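Local coordinates for thioesterase domain-containing protein (Chromobacterium violaceum, PDB 4RMM) that probably hydrolyses acyl-CoA thioesters as a hotdog-fold thioesterase of the PaaI type, although its physiological substrate is not known, at residues A[6-11]-A[18-23]; A[35-40]-A[107-112]; A[68-73]-A[122-127]. All coordinates share one frame; numbering follows the deposited sequence.

Contact 1: A[6-11]-A[18-23]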
ATOM      1  N   GLN A   6     -24.187  -1.655   1.169  1.00148.36           N
ATOM      2  CA  GLN A   6     -25.127  -1.375   2.245  1.00159.65           C
ATOM      3  C   GLN A   6     -24.736  -2.123   3.513  1.00151.13           C
ATOM      4  O   GLN A   6     -24.852  -1.593   4.616  1.00155.80           O
ATOM      5  CB  GLN A   6     -26.546  -1.769   1.825  1.00171.42           C
ATOM      6  CG  GLN A   6     -27.596  -1.587   2.916  1.00171.99           C
ATOM      7  CD  GLN A   6     -27.570  -0.198   3.530  1.00160.37           C
ATOM      8  OE1 GLN A   6     -27.561   0.806   2.821  1.00159.26           O
ATOM      9  NE2 GLN A   6     -27.565  -0.138   4.859  1.00152.91           N
ATOM     10  N   ARG A   7     -24.270  -3.355   3.354  1.00138.77           N
ATOM     11  CA  ARG A   7     -23.866  -4.157   4.498  1.00136.39           C
ATOM     12  C   ARG A   7     -22.913  -3.398   5.415  1.00130.54           C
ATOM     13  O   ARG A   7     -22.855  -3.671   6.611  1.00134.71           O
ATOM     14  CB  ARG A   7     -23.207  -5.460   4.034  1.00139.41           C
ATOM     15  CG  ARG A   7     -24.191  -6.543   3.634  1.00147.10           C
ATOM     16  CD  ARG A   7     -23.478  -7.802   3.165  1.00154.36           C
ATOM     17  NE  ARG A   7     -24.366  -8.964   3.194  1.00169.94           N
ATOM     18  CZ  ARG A   7     -24.050 -10.170   2.729  1.00172.45           C
ATOM     19  NH1 ARG A   7     -22.857 -10.387   2.188  1.00168.41           N
ATOM     20  NH2 ARG A   7     -24.922 -11.165   2.817  1.00176.20           N
ATOM     21  N   PHE A   8     -22.171  -2.445   4.859  1.00117.95           N
ATOM     22  CA  PHE A   8     -21.228  -1.676   5.659  1.00109.65           C
ATOM     23  C   PHE A   8     -21.929  -0.932   6.786  1.00120.15           C
ATOM     24  O   PHE A   8     -21.609  -1.126   7.957  1.00117.39           O
ATOM     25  CB  PHE A   8     -20.469  -0.663   4.801  1.00107.32           C
ATOM     26  CG  PHE A   8     -19.442   0.117   5.571  1.00 94.29           C
ATOM     27  CD1 PHE A   8     -18.289  -0.501   6.039  1.00 92.93           C
ATOM     28  CD2 PHE A   8     -19.654   1.455   5.882  1.00 99.84           C
ATOM     29  CE1 PHE A   8     -17.363   0.200   6.807  1.00 89.80           C
ATOM     30  CE2 PHE A   8     -18.734   2.163   6.650  1.00 96.09           C
ATOM     31  CZ  PHE A   8     -17.588   1.533   7.113  1.00 91.74           C
ATOM     32  N   ALA A   9     -22.875  -0.070   6.423  1.00130.36           N
ATOM     33  CA  ALA A   9     -23.630   0.703   7.403  1.00134.88           C
ATOM     34  C   ALA A   9     -24.226  -0.257   8.424  1.00137.36           C
ATOM     35  O   ALA A   9     -24.375   0.071   9.602  1.00132.36           O
ATOM     36  CB  ALA A   9     -24.733   1.485   6.710  1.00137.75           C
ATOM     37  N   ASP A  10     -24.560  -1.450   7.944  1.00141.58           N
ATOM     38  CA  ASP A  10     -25.136  -2.499   8.769  1.00148.92           C
ATOM     39  C   ASP A  10     -24.092  -3.117   9.698  1.00139.81           C
ATOM     40  O   ASP A  10     -24.387  -3.446  10.847  1.00145.36           O
ATOM     41  CB  ASP A  10     -25.744  -3.575   7.867  1.00158.37           C
ATOM     42  CG  ASP A  10     -25.980  -4.883   8.592  1.00170.02           C
ATOM     43  OD1 ASP A  10     -26.687  -4.880   9.621  1.00174.47           O
ATOM     44  OD2 ASP A  10     -25.454  -5.916   8.126  1.00175.03           O
ATOM     45  N   LEU A  11     -22.870  -3.275   9.196  1.00128.52           N
ATOM     46  CA  LEU A  11     -21.794  -3.852   9.991  1.00124.49           C
ATOM     47  C   LEU A  11     -21.145  -2.834  10.921  1.00116.64           C
ATOM     48  O   LEU A  11     -20.523  -3.207  11.913  1.00119.67           O
ATOM     49  CB  LEU A  11     -20.734  -4.482   9.082  1.00120.12           C
ATOM     50  CG  LEU A  11     -20.944  -5.963   8.746  1.00122.61           C
ATOM     51  CD1 LEU A  11     -22.293  -6.164   8.078  1.00127.33           C
ATOM     52  CD2 LEU A  11     -19.825  -6.448   7.842  1.00112.94           C
ATOM     53  N   ALA A  18     -14.565  -8.052  13.192  1.00116.42           N
ATOM     54  CA  ALA A  18     -14.057  -9.313  12.662  1.00122.28           C
ATOM     55  C   ALA A  18     -14.399  -9.625  11.204  1.00119.48           C
ATOM     56  O   ALA A  18     -13.522 -10.002  10.426  1.00109.67           O
ATOM     57  CB  ALA A  18     -14.517 -10.463  13.558  1.00129.34           C
ATOM     58  N   GLU A  19     -15.664  -9.477  10.826  1.00127.55           N
ATOM     59  CA  GLU A  19     -16.057  -9.787   9.457  1.00131.44           C
ATOM     60  C   GLU A  19     -16.157  -8.598   8.513  1.00131.48           C
ATOM     61  O   GLU A  19     -16.136  -8.774   7.294  1.00140.28           O
ATOM     62  CB  GLU A  19     -17.374 -10.564   9.448  1.00131.44           C
ATOM     63  CG  GLU A  19     -17.265 -11.938  10.085  1.00142.00           C
ATOM     64  CD  GLU A  19     -18.494 -12.785   9.848  1.00158.73           C
ATOM     65  OE1 GLU A  19     -19.603 -12.340  10.215  1.00165.66           O
ATOM     66  OE2 GLU A  19     -18.351 -13.897   9.294  1.00166.26           O
ATOM     67  N   ILE A  20     -16.266  -7.393   9.063  1.00121.59           N
ATOM     68  CA  ILE A  20     -16.356  -6.207   8.221  1.00112.44           C
ATOM     69  C   ILE A  20     -15.103  -6.154   7.351  1.00110.42           C
ATOM     70  O   ILE A  20     -15.122  -5.637   6.236  1.00111.33           O
ATOM     71  CB  ILE A  20     -16.454  -4.914   9.070  1.00108.16           C
ATOM     72  CG1 ILE A  20     -16.673  -3.705   8.162  1.00102.83           C
ATOM     73  CG2 ILE A  20     -15.189  -4.724   9.886  1.00106.14           C
ATOM     74  CD1 ILE A  20     -16.877  -2.414   8.913  1.00102.91           C
ATOM     75  N   VAL A  21     -14.021  -6.720   7.876  1.00107.70           N
ATOM     76  CA  VAL A  21     -12.742  -6.760   7.183  1.00101.90           C
ATOM     77  C   VAL A  21     -12.525  -8.120   6.538  1.00111.88           C
ATOM     78  O   VAL A  21     -11.648  -8.284   5.689  1.00107.27           O
ATOM     79  CB  VAL A  21     -11.597  -6.497   8.160  1.00100.86           C
ATOM     80  CG1 VAL A  21     -11.710  -5.096   8.707  1.00104.79           C
ATOM     81  CG2 VAL A  21     -11.656  -7.489   9.304  1.00102.38           C
ATOM     82  N   ASP A  22     -13.331  -9.092   6.957  1.00123.53           N
ATOM     83  CA  ASP A  22     -13.242 -10.446   6.431  1.00135.24           C
ATOM     84  C   ASP A  22     -13.392 -10.327   4.918  1.00125.49           C
ATOM     85  O   ASP A  22     -12.670 -10.962   4.150  1.00127.28           O
ATOM     86  CB  ASP A  22     -14.356 -11.309   7.026  1.00154.06           C
ATOM     87  CG  ASP A  22     -14.061 -12.786   6.917  1.00164.79           C
ATOM     88  OD1 ASP A  22     -13.762 -13.241   5.793  1.00173.51           O
ATOM     89  OD2 ASP A  22     -14.131 -13.491   7.948  1.00162.04           O
ATOM     90  N   ALA A  23     -14.326  -9.477   4.506  1.00114.26           N
ATOM     91  CA  ALA A  23     -14.557  -9.237   3.100  1.00105.09           C
ATOM     92  C   ALA A  23     -13.932  -7.914   2.528  1.00107.41           C
ATOM     93  O   ALA A  23     -14.624  -7.191   1.817  1.00110.81           O
ATOM     94  CB  ALA A  23     -16.091  -9.315   2.788  1.00120.87           C
TER
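Ile20 reaches across to helix 6-11 with its CD1 methyl beside the ring of Phe8, the closest pair being Phe8 CE1 and Ile20 CD1 at 3.4 Å. The methyl comes at the ring on a slant, near the CD1-CE1 bond of Phe8, and the two side chains run askew to one another. Ile20 owes this reach to a fully extended chain: CG1 stands opposite the backbone N (chi1 -175°) and chi2 carries CD1 straight on. Leu11 adds a second apolar meeting point. Its CD2 methyl presses on the backbone of Ile20, 3.5 Å from Ile20 CA, a rather tight fit, and lies 3.9 Å from Ile20 CB. These contacts join two short helices, 6-13 and 17-20, which form a helical hairpin at the N-terminus, beside the long helix of the hotdog fold. Phe8 also rests on Met79 of that helix, and Ile20 touches Trp80 there as well as Met34 of strand 33-35. A flat aromatic and a branched aliphatic therefore suit these buried places, where each packs against more than one neighbour. Leucine suits the partly exposed position 11, its branched end laying a methyl against the neighbouring helical turn while Ala16 touches it from the connection between the helices.

Contact 2: A[35-40]-A[107-112]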
ATOM      1  N   ALA A  35     -10.652  -2.341  16.284  1.00 82.69           N
ATOM      2  CA  ALA A  35     -11.578  -2.021  17.362  1.00 85.15           C
ATOM      3  C   ALA A  35     -11.527  -0.533  17.694  1.00 83.42           C
ATOM      4  O   ALA A  35     -10.912   0.250  16.974  1.00 94.37           O
ATOM      5  CB  ALA A  35     -11.243  -2.841  18.600  1.00 97.48           C
ATOM      6  N   GLU A  36     -12.166  -0.153  18.796  1.00 95.83           N
ATOM      7  CA  GLU A  36     -12.205   1.242  19.219  1.00 96.56           C
ATOM      8  C   GLU A  36     -11.636   1.479  20.619  1.00 86.80           C
ATOM      9  O   GLU A  36     -11.715   0.617  21.496  1.00 92.08           O
ATOM     10  CB  GLU A  36     -13.644   1.763  19.149  1.00 96.43           C
ATOM     11  CG  GLU A  36     -13.822   3.187  19.648  1.00 95.72           C
ATOM     12  CD  GLU A  36     -14.570   4.057  18.663  1.00102.04           C
ATOM     13  OE1 GLU A  36     -15.629   3.618  18.168  1.00106.95           O
ATOM     14  OE2 GLU A  36     -14.099   5.180  18.391  1.00102.74           O
ATOM     15  N   ASP A  37     -11.070   2.668  20.811  1.00 74.24           N
ATOM     16  CA  ASP A  37     -10.467   3.066  22.076  1.00 80.87           C
ATOM     17  C   ASP A  37     -11.417   4.015  22.824  1.00102.10           C
ATOM     18  O   ASP A  37     -12.550   4.236  22.396  1.00102.66           O
ATOM     19  CB  ASP A  37      -9.145   3.782  21.806  1.00 83.85           C
ATOM     20  CG  ASP A  37      -9.357   5.146  21.206  1.00 71.65           C
ATOM     21  OD1 ASP A  37     -10.535   5.516  21.076  1.00 73.11           O
ATOM     22  OD2 ASP A  37      -8.377   5.844  20.877  1.00 64.03           O
ATOM     23  N   GLU A  38     -10.934   4.596  23.919  1.00104.57           N
ATOM     24  CA  GLU A  38     -11.731   5.509  24.735  1.00117.38           C
ATOM     25  C   GLU A  38     -11.870   6.924  24.182  1.00116.03           C
ATOM     26  O   GLU A  38     -10.983   7.755  24.372  1.00110.93           O
ATOM     27  CB  GLU A  38     -11.146   5.585  26.120  1.00153.87           C
ATOM     28  N   GLN A  39     -12.990   7.204  23.521  1.00127.11           N
ATOM     29  CA  GLN A  39     -13.236   8.535  22.958  1.00130.99           C
ATOM     30  C   GLN A  39     -12.333   8.809  21.782  1.00134.40           C
ATOM     31  O   GLN A  39     -12.496   9.814  21.093  1.00119.88           O
ATOM     32  CB  GLN A  39     -12.992   9.622  24.006  1.00143.08           C
ATOM     33  N   GLY A  40     -11.361   7.930  21.566  1.00153.72           N
ATOM     34  CA  GLY A  40     -10.438   8.122  20.460  1.00158.74           C
ATOM     35  C   GLY A  40     -10.928   7.479  19.176  1.00150.96           C
ATOM     36  O   GLY A  40     -11.564   6.426  19.189  1.00146.84           O
ATOM     37  N   PHE A 107       0.315  -0.762  16.227  1.00 68.39           N
ATOM     38  CA  PHE A 107      -0.934  -0.026  16.395  1.00 64.61           C
ATOM     39  C   PHE A 107      -0.998   1.076  15.347  1.00 77.26           C
ATOM     40  O   PHE A 107       0.032   1.558  14.876  1.00 59.20           O
ATOM     41  CB  PHE A 107      -0.997   0.613  17.787  1.00 65.71           C
ATOM     42  CG  PHE A 107      -1.033  -0.381  18.917  1.00 78.60           C
ATOM     43  CD1 PHE A 107      -2.247  -0.794  19.460  1.00 80.40           C
ATOM     44  CD2 PHE A 107       0.148  -0.927  19.418  1.00 76.06           C
ATOM     45  CE1 PHE A 107      -2.286  -1.739  20.489  1.00 77.27           C
ATOM     46  CE2 PHE A 107       0.122  -1.872  20.442  1.00 83.05           C
ATOM     47  CZ  PHE A 107      -1.098  -2.279  20.979  1.00 82.90           C
ATOM     48  N   ALA A 108      -2.211   1.476  14.988  1.00 60.76           N
ATOM     49  CA  ALA A 108      -2.401   2.535  14.007  1.00 49.27           C
ATOM     50  C   ALA A 108      -3.721   3.235  14.247  1.00 48.93           C
ATOM     51  O   ALA A 108      -4.738   2.596  14.528  1.00 53.72           O
ATOM     52  CB  ALA A 108      -2.354   1.966  12.574  1.00 49.20           C
ATOM     53  N   GLN A 109      -3.702   4.555  14.129  1.00 58.43           N
ATOM     54  CA  GLN A 109      -4.897   5.340  14.332  1.00 64.31           C
ATOM     55  C   GLN A 109      -4.886   6.560  13.436  1.00 54.41           C
ATOM     56  O   GLN A 109      -3.861   7.230  13.291  1.00 45.93           O
ATOM     57  CB  GLN A 109      -4.995   5.777  15.791  1.00 63.03           C
ATOM     58  CG  GLN A 109      -6.360   6.306  16.166  1.00 65.30           C
ATOM     59  CD  GLN A 109      -6.539   6.421  17.660  1.00 74.84           C
ATOM     60  OE1 GLN A 109      -6.177   7.429  18.267  1.00 76.23           O
ATOM     61  NE2 GLN A 109      -7.089   5.377  18.269  1.00 69.83           N
ATOM     62  N   CYS A 110      -6.043   6.866  12.862  1.00 50.25           N
ATOM     63  CA  CYS A 110      -6.139   8.003  11.962  1.00 53.47           C
ATOM     64  C   CYS A 110      -6.901   9.156  12.554  1.00 57.67           C
ATOM     65  O   CYS A 110      -7.716   8.998  13.455  1.00 63.78           O
ATOM     66  CB  CYS A 110      -6.818   7.597  10.659  1.00 51.96           C
ATOM     67  SG  CYS A 110      -6.399   5.960  10.125  1.00 57.39           S
ATOM     68  N   GLU A 111      -6.644  10.328  12.006  1.00 62.39           N
ATOM     69  CA  GLU A 111      -7.313  11.518  12.462  1.00 64.23           C
ATOM     70  C   GLU A 111      -7.680  12.363  11.259  1.00 60.73           C
ATOM     71  O   GLU A 111      -6.876  12.520  10.345  1.00 58.83           O
ATOM     72  CB  GLU A 111      -6.385  12.311  13.367  1.00 66.62           C
ATOM     73  CG  GLU A 111      -6.861  13.715  13.629  1.00 88.62           C
ATOM     74  CD  GLU A 111      -5.851  14.512  14.403  1.00 92.54           C
ATOM     75  OE1 GLU A 111      -4.950  15.107  13.774  1.00 95.55           O
ATOM     76  OE2 GLU A 111      -5.955  14.519  15.646  1.00 82.93           O
ATOM     77  N   ILE A 112      -8.886  12.912  11.247  1.00 52.33           N
ATOM     78  CA  ILE A 112      -9.289  13.762  10.137  1.00 62.80           C
ATOM     79  C   ILE A 112      -9.009  15.237  10.446  1.00 72.67           C
ATOM     80  O   ILE A 112      -9.696  15.854  11.251  1.00 74.79           O
ATOM     81  CB  ILE A 112     -10.772  13.566   9.797  1.00 64.40           C
ATOM     82  CG1 ILE A 112     -11.014  12.098   9.433  1.00 63.23           C
ATOM     83  CG2 ILE A 112     -11.160  14.497   8.667  1.00 72.52           C
ATOM     84  CD1 ILE A 112     -12.334  11.822   8.783  1.00 76.66           C
TER
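Asp37 and Gln109 meet because their first torsions send the polar ends toward one another. In Asp37, chi1 of 71° places CG between the backbone N and the carbonyl carbon, and the carboxylate is directed at strand 107-112. Gln109 answers with a stretched chain, CG opposite the backbone N (chi1 -166°), which lifts its amide well clear of the strand. The two side chains cross almost perpendicularly, with the carboxylate and amide planes standing at 89° to each other in the model. Gln109 NE2 donates to Asp37 OD2 over 2.9 Å, and the bond is moderately bent at the hydrogen. The donor comes from above the carboxylate plane, while the acceptor lies a little off the plane of the amide. The backbones remain well apart, Gly40 CA and Gln109 CA being 8.7 Å from each other, and the link consequently depends on side-chain length. In fold terms, segment 35-40 belongs to the loop linking neighbouring strands 33-35 and 43-46 of the antiparallel hotdog sheet, and it comes over the outer face of strand 106-115. Gln109 sits on the sheet face turned from helix 67-80, whereas its neighbours Ala108 and Cys110 touch that helix. Arg43 forms a salt bridge with Asp37 OD2, and Arg131 hydrogen-bonds to Gln109 OE1. Aspartate suits its place as an anionic acceptor for both Arg43 and the amide N-H. Glutamine suits the buried strand position because its amide can donate to the aspartate and accept from an arginine at the same time.

Contact 3: A[68-73]-A[122-127]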
ATOM      1  N   GLY A  68      -0.001  -0.487   1.905  1.00 38.27           N
ATOM      2  CA  GLY A  68      -1.357  -0.974   1.681  1.00 46.10           C
ATOM      3  C   GLY A  68      -2.204  -0.914   2.940  1.00 56.21           C
ATOM      4  O   GLY A  68      -3.358  -0.516   2.901  1.00 44.66           O
ATOM      5  N   PHE A  69      -1.624  -1.309   4.066  1.00 48.94           N
ATOM      6  CA  PHE A  69      -2.311  -1.307   5.362  1.00 51.54           C
ATOM      7  C   PHE A  69      -2.732   0.094   5.762  1.00 47.35           C
ATOM      8  O   PHE A  69      -3.892   0.341   6.052  1.00 42.07           O
ATOM      9  CB  PHE A  69      -1.372  -1.884   6.424  1.00 47.34           C
ATOM     10  CG  PHE A  69      -1.787  -1.589   7.835  1.00 47.88           C
ATOM     11  CD1 PHE A  69      -2.947  -2.145   8.367  1.00 49.62           C
ATOM     12  CD2 PHE A  69      -0.994  -0.775   8.646  1.00 43.79           C
ATOM     13  CE1 PHE A  69      -3.319  -1.899   9.695  1.00 59.25           C
ATOM     14  CE2 PHE A  69      -1.350  -0.522   9.971  1.00 46.86           C
ATOM     15  CZ  PHE A  69      -2.519  -1.088  10.501  1.00 60.89           C
HETATM   16  N   MSE A  70      -1.755   0.996   5.772  1.00 37.55           N
HETATM   17  CA  MSE A  70      -1.938   2.401   6.124  1.00 35.90           C
HETATM   18  C   MSE A  70      -3.003   3.056   5.241  1.00 46.52           C
HETATM   19  O   MSE A  70      -3.930   3.706   5.723  1.00 43.00           O
HETATM   20  CB  MSE A  70      -0.595   3.106   5.964  1.00 33.55           C
HETATM   21  CG  MSE A  70       0.490   2.531   6.857  1.00 59.34           C
HETATM   22 SE   MSE A  70       0.122   2.885   8.742  0.73 55.57          SE
HETATM   23  CE  MSE A  70       1.108   4.547   8.863  1.00 44.41           C
ATOM     24  N   GLU A  71      -2.854   2.891   3.934  1.00 38.42           N
ATOM     25  CA  GLU A  71      -3.818   3.444   2.988  1.00 40.64           C
ATOM     26  C   GLU A  71      -5.259   2.945   3.227  1.00 39.01           C
ATOM     27  O   GLU A  71      -6.188   3.738   3.230  1.00 44.27           O
ATOM     28  CB  GLU A  71      -3.362   3.118   1.558  1.00 40.86           C
ATOM     29  CG  GLU A  71      -4.293   3.619   0.485  1.00 40.07           C
ATOM     30  CD  GLU A  71      -3.752   3.355  -0.923  1.00 43.48           C
ATOM     31  OE1 GLU A  71      -3.511   2.193  -1.271  1.00 48.87           O
ATOM     32  OE2 GLU A  71      -3.568   4.325  -1.669  1.00 38.34           O
ATOM     33  N   SER A  72      -5.450   1.642   3.428  1.00 44.49           N
ATOM     34  CA  SER A  72      -6.795   1.109   3.672  1.00 44.72           C
ATOM     35  C   SER A  72      -7.338   1.555   5.039  1.00 49.95           C
ATOM     36  O   SER A  72      -8.544   1.791   5.178  1.00 46.11           O
ATOM     37  CB  SER A  72      -6.805  -0.420   3.650  1.00 61.96           C
ATOM     38  OG  SER A  72      -5.681  -0.947   2.995  1.00 74.89           O
ATOM     39  N   ALA A  73      -6.465   1.626   6.050  1.00 42.57           N
ATOM     40  CA  ALA A  73      -6.890   2.069   7.380  1.00 55.23           C
ATOM     41  C   ALA A  73      -7.485   3.461   7.256  1.00 47.91           C
ATOM     42  O   ALA A  73      -8.556   3.736   7.780  1.00 43.25           O
ATOM     43  CB  ALA A  73      -5.692   2.099   8.360  1.00 48.75           C
ATOM     44  N   VAL A 122      -6.724  13.073   5.941  1.00 47.73           N
ATOM     45  CA  VAL A 122      -6.494  12.088   6.990  1.00 50.42           C
ATOM     46  C   VAL A 122      -5.016  11.913   7.360  1.00 61.48           C
ATOM     47  O   VAL A 122      -4.149  11.917   6.488  1.00 64.03           O
ATOM     48  CB  VAL A 122      -7.036  10.699   6.537  1.00 53.06           C
ATOM     49  CG1 VAL A 122      -6.835   9.645   7.619  1.00 42.18           C
ATOM     50  CG2 VAL A 122      -8.499  10.814   6.169  1.00 59.67           C
ATOM     51  N   LEU A 123      -4.742  11.756   8.656  1.00 54.39           N
ATOM     52  CA  LEU A 123      -3.384  11.519   9.157  1.00 47.57           C
ATOM     53  C   LEU A 123      -3.426  10.172   9.866  1.00 51.20           C
ATOM     54  O   LEU A 123      -4.313   9.913  10.678  1.00 52.20           O
ATOM     55  CB  LEU A 123      -2.946  12.618  10.130  1.00 53.96           C
ATOM     56  CG  LEU A 123      -1.746  12.378  11.073  1.00 45.09           C
ATOM     57  CD1 LEU A 123      -0.411  12.450  10.327  1.00 45.82           C
ATOM     58  CD2 LEU A 123      -1.779  13.434  12.180  1.00 61.28           C
ATOM     59  N   ILE A 124      -2.485   9.304   9.518  1.00 39.12           N
ATOM     60  CA  ILE A 124      -2.382   7.972  10.084  1.00 47.45           C
ATOM     61  C   ILE A 124      -1.022   7.851  10.763  1.00 44.85           C
ATOM     62  O   ILE A 124       0.012   8.193  10.182  1.00 44.68           O
ATOM     63  CB  ILE A 124      -2.455   6.880   8.994  1.00 51.09           C
ATOM     64  CG1 ILE A 124      -3.617   7.164   8.039  1.00 59.33           C
ATOM     65  CG2 ILE A 124      -2.634   5.495   9.630  1.00 54.17           C
ATOM     66  CD1 ILE A 124      -3.275   8.165   6.952  1.00 45.69           C
ATOM     67  N   GLU A 125      -1.030   7.374  11.997  1.00 40.72           N
ATOM     68  CA  GLU A 125       0.206   7.173  12.741  1.00 40.71           C
ATOM     69  C   GLU A 125       0.291   5.707  13.101  1.00 46.53           C
ATOM     70  O   GLU A 125      -0.679   5.106  13.550  1.00 63.01           O
ATOM     71  CB  GLU A 125       0.191   7.994  14.020  1.00 36.78           C
ATOM     72  CG  GLU A 125       0.098   9.472  13.788  1.00 64.86           C
ATOM     73  CD  GLU A 125      -0.412  10.191  15.011  1.00 70.33           C
ATOM     74  OE1 GLU A 125       0.372  10.379  15.961  1.00 78.02           O
ATOM     75  OE2 GLU A 125      -1.609  10.550  15.021  1.00 93.08           O
ATOM     76  N   ALA A 126       1.460   5.129  12.895  1.00 43.24           N
ATOM     77  CA  ALA A 126       1.653   3.733  13.223  1.00 51.55           C
ATOM     78  C   ALA A 126       2.775   3.691  14.242  1.00 55.43           C
ATOM     79  O   ALA A 126       3.858   4.226  14.020  1.00 47.98           O
ATOM     80  CB  ALA A 126       2.016   2.936  11.983  1.00 52.16           C
ATOM     81  N   TRP A 127       2.505   3.081  15.384  1.00 48.33           N
ATOM     82  CA  TRP A 127       3.514   3.000  16.424  1.00 63.97           C
ATOM     83  C   TRP A 127       3.390   1.674  17.133  1.00 66.32           C
ATOM     84  O   TRP A 127       2.550   0.842  16.790  1.00 70.86           O
ATOM     85  CB  TRP A 127       3.351   4.158  17.413  1.00 53.91           C
ATOM     86  CG  TRP A 127       2.150   4.061  18.314  1.00 63.47           C
ATOM     87  CD1 TRP A 127       2.151   3.737  19.646  1.00 65.35           C
ATOM     88  CD2 TRP A 127       0.773   4.266  17.954  1.00 57.89           C
ATOM     89  NE1 TRP A 127       0.867   3.726  20.133  1.00 63.88           N
ATOM     90  CE2 TRP A 127       0.000   4.048  19.121  1.00 67.03           C
ATOM     91  CE3 TRP A 127       0.117   4.611  16.763  1.00 58.35           C
ATOM     92  CZ2 TRP A 127      -1.398   4.162  19.131  1.00 69.40           C
ATOM     93  CZ3 TRP A 127      -1.276   4.725  16.772  1.00 58.42           C
ATOM     94  CH2 TRP A 127      -2.017   4.499  17.953  1.00 62.62           C
TER
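Apolar packing joins the two segments, and the selenomethionine Met70 supplies the helix side of it. Its CE methyl lies 3.6 Å from Ala126 CB, and Met70 SE stands 3.8 Å from Ala126 CB. Met70 SE also approaches Ile124 CG2 at 3.9 Å, so the end of the Met70 chain bridges two strand residues that face the helix. Bends at chi2 (-68°) and chi3 (-92°) fold that end down onto the strand, and the side chains of Met70 and Ile124 pass each other in opposite directions. Beyond the strand residues, Met70 touches Phe93 and Leu95 of strand 89-97 and Ala138 of strand 136-143. This is the hotdog core: helix 67-80 is the sausage and the antiparallel sheet the bun around it, here with the helix axis 9.1 Å from that of strand 122-127 and running at 136° to it.

Polar side chains point to the other faces of the two elements. Glu71, turned away from the strand, bonds through its carboxylate to Tyr97 OH and Gly67 N of the second subunit, while Glu125, on the far face of the strand, pairs with Arg131. A methionine's flexible, unbranched chain suits the helix position, selenium here standing in for sulfur; the short Ala126 lets the Met70 methyl come close to the strand, and the branched Ile124 offers CG2 to the selenium. Such chemistry implies an interface held by close apolar fit, with the charged side chains of these segments placed at the sheet's outer face and the subunit boundary.

Along the chain, contact 1 closes before the other two begin, whereas contacts 2 and 3 alternate in their segments. Contact 1 lies at the periphery, its centre 18 and 19 Å from the centres of contacts 2 and 3, and its nearest atoms about 8 Å from either. Contacts 2 and 3 have centres 11 Å apart and touch, since strands 106-115 and 119-127 are neighbours in the one antiparallel sheet. Contact 1 pairs the N-terminal helices, which then lean on the last turn of helix 67-80 and on strand 33-35. Contacts 2 and 3 bind a loop and helix 67-80 to opposite faces of the hotdog sheet.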